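Local coordinates for adenosine monophosphate-protein transferase vopS (Vibrio parahaemolyticus, PDB 3LET) that transfers AMP from ATP to a threonine of the host Rho GTPases RhoA, Rac and Cdc42, blocking effector binding and so actin assembly in infected cells, at residues A47-D50 and S51-K55; V96-V99 and K100-G104; Q110-P113 and E114-N118. All coordinates share one frame; numbering follows the deposited sequence.

Contact 1 of 3, residues A47-D50 and S51-K55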
ATOM      1  N   ALA A  47      27.933 -20.581   4.268  1.00 22.51           N
ATOM      2  CA  ALA A  47      29.148 -20.510   5.091  1.00 22.44           C
ATOM      3  C   ALA A  47      30.158 -21.542   4.615  1.00 20.33           C
ATOM      4  O   ALA A  47      31.370 -21.417   4.844  1.00 21.46           O
ATOM      5  CB  ALA A  47      28.807 -20.751   6.582  1.00 22.00           C
ATOM      6  N   LYS A  48      29.649 -22.567   3.950  1.00 17.32           N
ATOM      7  CA  LYS A  48      30.464 -23.700   3.547  1.00 23.01           C
ATOM      8  C   LYS A  48      31.151 -23.517   2.195  1.00 24.78           C
ATOM      9  O   LYS A  48      31.941 -24.367   1.772  1.00 21.90           O
ATOM     10  CB  LYS A  48      29.569 -24.931   3.496  1.00 32.11           C
ATOM     11  CG  LYS A  48      28.829 -25.188   4.821  1.00 35.74           C
ATOM     12  CD  LYS A  48      27.912 -26.406   4.709  1.00 45.69           C
ATOM     13  CE  LYS A  48      27.136 -26.669   6.006  1.00 52.75           C
ATOM     14  NZ  LYS A  48      28.028 -27.069   7.130  1.00 65.75           N
ATOM     15  N   LEU A  49      30.862 -22.415   1.508  1.00 22.63           N
ATOM     16  CA  LEU A  49      31.366 -22.211   0.164  1.00 24.65           C
ATOM     17  C   LEU A  49      32.800 -21.748   0.228  1.00 19.86           C
ATOM     18  O   LEU A  49      33.167 -20.927   1.072  1.00 20.70           O
ATOM     19  CB  LEU A  49      30.525 -21.172  -0.580  1.00 23.92           C
ATOM     20  CG  LEU A  49      29.057 -21.582  -0.715  1.00 25.21           C
ATOM     21  CD1 LEU A  49      28.279 -20.510  -1.466  1.00 37.38           C
ATOM     22  CD2 LEU A  49      28.942 -22.932  -1.416  1.00 33.64           C
ATOM     23  N   ASP A  50      33.622 -22.271  -0.671  1.00 22.22           N
ATOM     24  CA  ASP A  50      35.026 -21.871  -0.678  1.00 32.47           C
ATOM     25  C   ASP A  50      35.126 -20.477  -1.293  1.00 22.79           C
ATOM     26  O   ASP A  50      34.254 -20.073  -2.051  1.00 21.67           O
ATOM     27  CB  ASP A  50      35.884 -22.892  -1.423  1.00 46.06           C
ATOM     28  CG  ASP A  50      36.470 -22.343  -2.691  1.00 74.91           C
ATOM     29  OD1 ASP A  50      37.687 -22.048  -2.697  1.00 82.70           O
ATOM     30  OD2 ASP A  50      35.717 -22.206  -3.674  1.00 82.89           O
ATOM     31  N   SER A  51      36.172 -19.733  -0.954  1.00 23.35           N
ATOM     32  CA  SER A  51      36.245 -18.305  -1.311  1.00 22.48           C
ATOM     33  C   SER A  51      36.262 -18.071  -2.821  1.00 29.10           C
ATOM     34  O   SER A  51      35.769 -17.060  -3.313  1.00 27.26           O
ATOM     35  CB  SER A  51      37.513 -17.679  -0.717  1.00 31.21           C
ATOM     36  OG  SER A  51      37.499 -17.736   0.699  1.00 32.31           O
ATOM     37  N   LYS A  52      36.848 -18.995  -3.565  1.00 21.94           N
ATOM     38  CA  LYS A  52      37.012 -18.760  -4.993  1.00 19.14           C
ATOM     39  C   LYS A  52      35.661 -18.916  -5.667  1.00 28.35           C
ATOM     40  O   LYS A  52      35.301 -18.181  -6.580  1.00 25.30           O
ATOM     41  CB  LYS A  52      38.019 -19.739  -5.586  1.00 30.19           C
ATOM     42  CG  LYS A  52      38.047 -19.760  -7.107  1.00 44.29           C
ATOM     43  CD  LYS A  52      39.227 -20.601  -7.582  1.00 59.05           C
ATOM     44  CE  LYS A  52      39.326 -20.689  -9.089  1.00 63.34           C
ATOM     45  NZ  LYS A  52      40.479 -21.557  -9.475  1.00 59.56           N
ATOM     46  N   MET A  53      34.916 -19.894  -5.185  1.00 23.12           N
ATOM     47  CA  MET A  53      33.584 -20.183  -5.678  1.00 32.26           C
ATOM     48  C   MET A  53      32.676 -18.985  -5.439  1.00 25.67           C
ATOM     49  O   MET A  53      31.953 -18.552  -6.327  1.00 26.36           O
ATOM     50  CB  MET A  53      33.065 -21.419  -4.963  1.00 33.22           C
ATOM     51  CG  MET A  53      31.897 -22.061  -5.625  1.00 41.61           C
ATOM     52  SD  MET A  53      30.480 -21.266  -4.925  1.00 44.22           S
ATOM     53  CE  MET A  53      29.177 -22.372  -5.484  1.00 61.25           C
ATOM     54  N   VAL A  54      32.747 -18.425  -4.240  1.00 19.82           N
ATOM     55  CA  VAL A  54      31.967 -17.237  -3.907  1.00 19.28           C
ATOM     56  C   VAL A  54      32.282 -16.070  -4.841  1.00 25.61           C
ATOM     57  O   VAL A  54      31.386 -15.336  -5.239  1.00 26.53           O
ATOM     58  CB  VAL A  54      32.173 -16.838  -2.416  1.00 34.25           C
ATOM     59  CG1 VAL A  54      31.626 -15.458  -2.132  1.00 28.98           C
ATOM     60  CG2 VAL A  54      31.520 -17.888  -1.505  1.00 29.68           C
ATOM     61  N   LYS A  55      33.546 -15.883  -5.192  1.00 21.79           N
ATOM     62  CA  LYS A  55      33.886 -14.822  -6.144  1.00 19.88           C
ATOM     63  C   LYS A  55      33.428 -15.135  -7.570  1.00 20.07           C
ATOM     64  O   LYS A  55      32.874 -14.279  -8.257  1.00 26.71           O
ATOM     65  CB  LYS A  55      35.393 -14.572  -6.170  1.00 36.95           C
ATOM     66  CG  LYS A  55      35.955 -14.015  -4.887  1.00 72.41           C
ATOM     67  CD  LYS A  55      37.410 -14.423  -4.718  1.00 93.63           C
ATOM     68  CE  LYS A  55      37.972 -13.989  -3.370  1.00106.32           C
ATOM     69  NZ  LYS A  55      38.191 -12.520  -3.284  1.00112.93           N
TER
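D50 OD2 accepts from M53 N at 2.9 Å, and the donor stands above the carboxylate plane, 41° out of it. The other oxygen takes a second backbone N-H at the start of the helix, in a longer, weak bond with D50 OD1 and K52 N 3.3 Å apart. D50 is at the N-cap, and its side chain caps the helix: it turns back over the first turn and satisfies first-turn N-H groups, which lack the i-4 carbonyl partner of a helix interior. The reach has a torsional cost, since chi1 of 113° lies away from any staggered value. D50 OD2 also packs closely on the side chain of M53, 3.1 Å from its CB. D50 serves the same turn with its main chain, its O receiving V54 N at 3.1 Å with a C=O...N angle of 162°, the first i to i+4 bond of the helix.

Apolar contacts lie beside the polar cap. L49, just before the cap, sets its CB 3.6 Å from V54 CG2, the two side chains meeting at about a right angle. This pairing of the residues flanking the N-cap turn is the hydrophobic staple. M53 adds to it: bent at chi2, its chain brings CE to 4.1 Å from L49 CD2. L49, D50 and S51 probably also contribute to ATP binding.

The segment 47-50 is the link between helix 39-45 and helix 51-56. At the surface, far from the centre of the chain, V54 carries the turn onto helix 105-111, where its side chain touches V106 and Q110.

Contact 2 of 3, residues V96-V99 and K100-G104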
ATOM      1  N   VAL A  96      10.754  -8.897  -0.521  1.00 14.39           N
ATOM      2  CA  VAL A  96      11.918  -8.723  -1.404  1.00 19.15           C
ATOM      3  C   VAL A  96      12.658  -7.431  -1.138  1.00 17.75           C
ATOM      4  O   VAL A  96      13.902  -7.411  -1.122  1.00 16.88           O
ATOM      5  CB  VAL A  96      11.494  -8.726  -2.896  1.00 20.08           C
ATOM      6  CG1 VAL A  96      12.686  -8.400  -3.778  1.00 29.64           C
ATOM      7  CG2 VAL A  96      10.907 -10.097  -3.248  1.00 23.09           C
ATOM      8  N   ARG A  97      11.913  -6.334  -0.932  1.00 15.24           N
ATOM      9  CA  ARG A  97      12.565  -5.027  -0.696  1.00 18.20           C
ATOM     10  C   ARG A  97      13.248  -4.950   0.670  1.00 17.03           C
ATOM     11  O   ARG A  97      14.321  -4.347   0.800  1.00 17.85           O
ATOM     12  CB  ARG A  97      11.545  -3.870  -0.801  1.00 16.93           C
ATOM     13  CG  ARG A  97      10.945  -3.700  -2.173  1.00 28.27           C
ATOM     14  CD  ARG A  97      12.002  -3.654  -3.261  1.00 47.18           C
ATOM     15  NE  ARG A  97      12.765  -2.409  -3.245  1.00 49.82           N
ATOM     16  CZ  ARG A  97      12.536  -1.366  -4.040  1.00 60.73           C
ATOM     17  NH1 ARG A  97      11.550  -1.396  -4.929  1.00 54.28           N
ATOM     18  NH2 ARG A  97      13.301  -0.286  -3.944  1.00 60.23           N
ATOM     19  N   VAL A  98      12.640  -5.563   1.688  1.00 13.03           N
ATOM     20  CA  VAL A  98      13.230  -5.585   3.021  1.00 17.41           C
ATOM     21  C   VAL A  98      14.505  -6.423   2.983  1.00 18.18           C
ATOM     22  O   VAL A  98      15.527  -6.044   3.559  1.00 20.06           O
ATOM     23  CB  VAL A  98      12.199  -6.109   4.049  1.00 16.51           C
ATOM     24  CG1 VAL A  98      12.850  -6.531   5.379  1.00 17.93           C
ATOM     25  CG2 VAL A  98      11.132  -4.992   4.294  1.00 12.92           C
ATOM     26  N   VAL A  99      14.453  -7.546   2.280  1.00 14.76           N
ATOM     27  CA  VAL A  99      15.653  -8.413   2.146  1.00 13.37           C
ATOM     28  C   VAL A  99      16.771  -7.675   1.423  1.00 24.65           C
ATOM     29  O   VAL A  99      17.950  -7.753   1.799  1.00 21.51           O
ATOM     30  CB  VAL A  99      15.328  -9.706   1.366  1.00 16.48           C
ATOM     31  CG1 VAL A  99      16.649 -10.442   0.927  1.00 17.65           C
ATOM     32  CG2 VAL A  99      14.499 -10.606   2.224  1.00 15.21           C
ATOM     33  N   LYS A 100      16.418  -6.942   0.378  1.00 17.50           N
ATOM     34  CA  LYS A 100      17.422  -6.146  -0.327  1.00 14.52           C
ATOM     35  C   LYS A 100      18.034  -5.120   0.603  1.00 22.50           C
ATOM     36  O   LYS A 100      19.233  -4.845   0.519  1.00 24.46           O
ATOM     37  CB  LYS A 100      16.824  -5.463  -1.581  1.00 19.95           C
ATOM     38  CG  LYS A 100      16.598  -6.450  -2.733  1.00 25.93           C
ATOM     39  CD  LYS A 100      15.920  -5.800  -3.937  1.00 38.83           C
ATOM     40  CE  LYS A 100      15.776  -6.777  -5.104  1.00 43.29           C
ATOM     41  NZ  LYS A 100      17.069  -7.034  -5.792  1.00 51.07           N
ATOM     42  N   ASP A 101      17.228  -4.545   1.490  1.00 19.13           N
ATOM     43  CA  ASP A 101      17.699  -3.422   2.308  1.00 19.92           C
ATOM     44  C   ASP A 101      18.406  -3.876   3.563  1.00 35.56           C
ATOM     45  O   ASP A 101      19.322  -3.207   4.022  1.00 28.96           O
ATOM     46  CB  ASP A 101      16.532  -2.519   2.738  1.00 21.64           C
ATOM     47  CG  ASP A 101      16.005  -1.662   1.592  1.00 39.46           C
ATOM     48  OD1 ASP A 101      16.643  -1.676   0.515  1.00 40.96           O
ATOM     49  OD2 ASP A 101      14.966  -0.976   1.770  1.00 35.60           O
ATOM     50  N   TYR A 102      17.965  -5.001   4.126  1.00 21.99           N
ATOM     51  CA  TYR A 102      18.419  -5.427   5.452  1.00 28.99           C
ATOM     52  C   TYR A 102      19.096  -6.794   5.452  1.00 33.17           C
ATOM     53  O   TYR A 102      19.676  -7.190   6.452  1.00 20.82           O
ATOM     54  CB  TYR A 102      17.226  -5.536   6.393  1.00 23.82           C
ATOM     55  CG  TYR A 102      16.593  -4.211   6.732  1.00 27.05           C
ATOM     56  CD1 TYR A 102      17.095  -3.425   7.761  1.00 29.83           C
ATOM     57  CD2 TYR A 102      15.476  -3.757   6.032  1.00 17.77           C
ATOM     58  CE1 TYR A 102      16.504  -2.215   8.098  1.00 27.32           C
ATOM     59  CE2 TYR A 102      14.875  -2.528   6.355  1.00 22.58           C
ATOM     60  CZ  TYR A 102      15.402  -1.774   7.393  1.00 30.73           C
ATOM     61  OH  TYR A 102      14.829  -0.573   7.724  1.00 30.31           O
ATOM     62  N   GLY A 103      18.966  -7.523   4.352  1.00 23.66           N
ATOM     63  CA  GLY A 103      19.408  -8.912   4.274  1.00 21.16           C
ATOM     64  C   GLY A 103      20.931  -9.088   4.287  1.00 27.10           C
ATOM     65  O   GLY A 103      21.435 -10.118   4.723  1.00 22.99           O
ATOM     66  N   GLY A 104      21.649  -8.098   3.778  1.00 25.56           N
ATOM     67  CA  GLY A 104      23.112  -8.099   3.817  1.00 32.18           C
ATOM     68  C   GLY A 104      23.800  -8.920   2.735  1.00 26.14           C
ATOM     69  O   GLY A 104      25.023  -9.141   2.802  1.00 24.45           O
TER
HETATM   70  O   HOH W   1      14.951  -2.132  -1.356  1.00 38.02           O
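With chi1 at -75°, K100 holds CG beside its own backbone N, and the chain then runs extended alongside V96, bending only at its last torsion. V96 contributes the branch CG1, which lies beside its carbonyl carbon and touches K100 CE at 3.7 Å; the two side chains point the same way. The ammonium beyond continues to a salt bridge with E66, so the aliphatic part of the lysine packs while its charge is met on helix 58-75. Two residues further along the helix, V98 CG1 stands 3.9 Å from Y102 CD2. The edge of the Y102 ring also comes up to V98 O, which lies in the ring plane, 3.4 Å from CD2.

A water couples R97 and D101, whose charged atoms are not in contact. It accepts from R97 NE at 2.9 Å, in the plane of the guanidinium at its edge, and donates to D101 OD1 at 2.6 Å. A second donation, to R97 O, is longer. The water thus links both side chains to the backbone carbonyl of R97, and the guanidinium makes a cation-pi contact with Y225 beyond.

Underneath, the i to i+4 ladder is continuous. Its shortest rung joins Y102 N to V98 O at 2.7 Å, and the next, from G103 N to V99 O at 2.8 Å, reaches its acceptor obliquely, with the donor 35° from the carbonyl plane. V98 O receives a second, weak bond from D101 N. V98, V99 and Y102 pack on M120 of helix 113-139, while V96 and V99 also meet helix 58-75. Regular i to i+4 side-chain pairs, followed by G104 with a positive phi of 81°, are characteristic of an alpha-helix terminated at its C-end by glycine.

Contact 3 of 3, residues Q110-P113 and E114-N118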
ATOM      1  N   GLN A 110      26.779 -15.761   4.387  1.00 19.96           N
ATOM      2  CA  GLN A 110      27.913 -16.592   4.766  1.00 20.48           C
ATOM      3  C   GLN A 110      28.163 -16.505   6.258  1.00 29.21           C
ATOM      4  O   GLN A 110      28.439 -17.512   6.920  1.00 27.83           O
ATOM      5  CB  GLN A 110      29.168 -16.079   4.069  1.00 27.04           C
ATOM      6  CG  GLN A 110      29.270 -16.367   2.588  1.00 21.07           C
ATOM      7  CD  GLN A 110      30.510 -15.696   2.021  1.00 28.44           C
ATOM      8  OE1 GLN A 110      30.536 -14.492   1.808  1.00 43.09           O
ATOM      9  NE2 GLN A 110      31.543 -16.465   1.817  1.00 26.75           N
ATOM     10  N   LYS A 111      28.066 -15.285   6.777  1.00 24.05           N
ATOM     11  CA  LYS A 111      28.562 -14.963   8.121  1.00 32.69           C
ATOM     12  C   LYS A 111      27.531 -15.075   9.249  1.00 35.45           C
ATOM     13  O   LYS A 111      27.849 -15.570  10.328  1.00 33.21           O
ATOM     14  CB  LYS A 111      29.162 -13.552   8.130  1.00 46.17           C
ATOM     15  CG  LYS A 111      30.548 -13.462   7.515  1.00 80.02           C
ATOM     16  CD  LYS A 111      31.154 -12.093   7.749  1.00110.90           C
ATOM     17  CE  LYS A 111      32.670 -12.133   7.684  1.00134.07           C
ATOM     18  NZ  LYS A 111      33.272 -10.851   8.143  1.00148.56           N
ATOM     19  N   ASN A 112      26.313 -14.581   9.046  1.00 30.67           N
ATOM     20  CA  ASN A 112      25.347 -14.611  10.131  1.00 33.15           C
ATOM     21  C   ASN A 112      23.909 -14.495   9.649  1.00 25.86           C
ATOM     22  O   ASN A 112      23.224 -13.511   9.965  1.00 30.45           O
ATOM     23  CB  ASN A 112      25.650 -13.478  11.127  1.00 58.51           C
ATOM     24  CG  ASN A 112      25.299 -12.084  10.577  1.00 74.95           C
ATOM     25  OD1 ASN A 112      25.213 -11.873   9.364  1.00 72.41           O
ATOM     26  ND2 ASN A 112      25.094 -11.131  11.483  1.00 77.10           N
ATOM     27  N   PRO A 113      23.436 -15.481   8.874  1.00 24.58           N
ATOM     28  CA  PRO A 113      22.085 -15.266   8.322  1.00 22.59           C
ATOM     29  C   PRO A 113      21.006 -15.148   9.401  1.00 24.59           C
ATOM     30  O   PRO A 113      20.016 -14.436   9.190  1.00 20.52           O
ATOM     31  CB  PRO A 113      21.838 -16.523   7.506  1.00 18.58           C
ATOM     32  CG  PRO A 113      22.877 -17.518   7.988  1.00 29.55           C
ATOM     33  CD  PRO A 113      24.058 -16.692   8.323  1.00 29.41           C
ATOM     34  N   GLU A 114      21.161 -15.864  10.514  1.00 29.54           N
ATOM     35  CA  GLU A 114      20.111 -15.869  11.546  1.00 31.13           C
ATOM     36  C   GLU A 114      19.957 -14.493  12.163  1.00 32.61           C
ATOM     37  O   GLU A 114      18.855 -14.089  12.497  1.00 30.55           O
ATOM     38  CB  GLU A 114      20.401 -16.916  12.639  1.00 49.10           C
ATOM     39  CG  GLU A 114      20.218 -18.355  12.152  1.00 61.48           C
ATOM     40  CD  GLU A 114      20.487 -19.400  13.226  1.00 80.43           C
ATOM     41  OE1 GLU A 114      20.422 -19.060  14.430  1.00 84.23           O
ATOM     42  OE2 GLU A 114      20.756 -20.568  12.864  1.00 84.55           O
ATOM     43  N   VAL A 115      21.065 -13.778  12.321  1.00 29.05           N
ATOM     44  CA  VAL A 115      21.008 -12.403  12.806  1.00 35.67           C
ATOM     45  C   VAL A 115      20.161 -11.559  11.849  1.00 26.65           C
ATOM     46  O   VAL A 115      19.292 -10.810  12.276  1.00 25.33           O
ATOM     47  CB  VAL A 115      22.412 -11.798  12.922  1.00 46.48           C
ATOM     48  CG1 VAL A 115      22.331 -10.309  13.166  1.00 45.87           C
ATOM     49  CG2 VAL A 115      23.180 -12.486  14.043  1.00 59.32           C
ATOM     50  N   ARG A 116      20.397 -11.714  10.549  1.00 22.13           N
ATOM     51  CA  ARG A 116      19.644 -10.949   9.543  1.00 20.61           C
ATOM     52  C   ARG A 116      18.171 -11.331   9.565  1.00 18.16           C
ATOM     53  O   ARG A 116      17.324 -10.468   9.456  1.00 20.81           O
ATOM     54  CB  ARG A 116      20.219 -11.170   8.133  1.00 25.41           C
ATOM     55  CG  ARG A 116      21.672 -10.628   7.952  1.00 29.24           C
ATOM     56  CD  ARG A 116      21.784  -9.160   8.358  1.00 35.62           C
ATOM     57  NE  ARG A 116      23.148  -8.648   8.231  1.00 51.16           N
ATOM     58  CZ  ARG A 116      23.499  -7.577   7.522  1.00 63.22           C
ATOM     59  NH1 ARG A 116      22.592  -6.861   6.868  1.00 43.08           N
ATOM     60  NH2 ARG A 116      24.769  -7.208   7.474  1.00 78.96           N
ATOM     61  N   ILE A 117      17.864 -12.619   9.686  1.00 19.28           N
ATOM     62  CA  ILE A 117      16.474 -13.056   9.659  1.00 18.73           C
ATOM     63  C   ILE A 117      15.736 -12.511  10.887  1.00 26.71           C
ATOM     64  O   ILE A 117      14.570 -12.061  10.800  1.00 22.50           O
ATOM     65  CB  ILE A 117      16.384 -14.579   9.570  1.00 19.22           C
ATOM     66  CG1 ILE A 117      16.794 -15.041   8.163  1.00 23.72           C
ATOM     67  CG2 ILE A 117      14.973 -15.074   9.893  1.00 24.00           C
ATOM     68  CD1 ILE A 117      17.168 -16.506   8.106  1.00 29.93           C
ATOM     69  N   ASN A 118      16.425 -12.494  12.016  1.00 23.16           N
ATOM     70  CA  ASN A 118      15.851 -11.935  13.227  1.00 21.75           C
ATOM     71  C   ASN A 118      15.614 -10.451  13.113  1.00 27.62           C
ATOM     72  O   ASN A 118      14.564  -9.966  13.508  1.00 25.71           O
ATOM     73  CB  ASN A 118      16.760 -12.226  14.427  1.00 36.20           C
ATOM     74  CG  ASN A 118      16.679 -13.663  14.870  1.00 40.37           C
ATOM     75  OD1 ASN A 118      15.867 -14.431  14.360  1.00 34.66           O
ATOM     76  ND2 ASN A 118      17.510 -14.035  15.835  1.00 56.51           N
TER
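N112 O receives two backbone donors of the following helix, both weakly: V115 N at 3.2 Å, poorly aligned, and R116 N at 3.4 Å, almost straight. The first sound bond of the turn comes one residue later, where I117 N meets P113 O at 2.9 Å in the carbonyl plane.

The side chain of N112 leans over the same turn. Its CG sits between the backbone N and the carbonyl carbon (chi1 72°), which swings the amide across the V115 side chain. N112 ND2 presses on V115 CB at 3.1 Å, a tight contact, and on CG1 at 3.3 Å. On the other branch, N112 OD1 faces the edge of the R116 guanidinium with the two planes 89° apart, but at 4.0 Å from NE it is a neighbour, not a bonding partner.

Further out, R116 is positioned by its terminal NH1, which bonds to Y102 O at the end of helix 88-102. I117 lays CG1 against P113 O, and beyond that packs on M69, V72 and M73 of helix 58-75.

Chemically, the start of helix 113-139 thus differs from a side-chain-capped one. N112 holds the N-cap position without a capping bond from its amide, so the bonds across this turn are all main-chain ones, those to N112 O being weak. P113, having no N-H to offer, leaves one donor fewer to be satisfied there, and the E114 carboxylate nearby would probably suit the positive end of the helix.

From the N terminus the three contacts follow in series, none nesting in or crossing another, and each is local to one continuous stretch. Contact 1 closes the turn that opens helix 51-56, contact 2 finishes helix 88-102, and contact 3 turns the chain from helix 105-111 into helix 113-139. Contacts 1 and 3 have centres about 17 Å apart and meet where A47 CB lies 3.3 Å from Q110 O. Contacts 2 and 3, about 12 Å apart between centres, are joined more closely: beyond the R116 bond to Y102, R116 CG packs on G103 O at 3.3 Å. Contacts 1 and 2 do not touch, so contact 3 bridges them, all within the N-terminal domain of VopS.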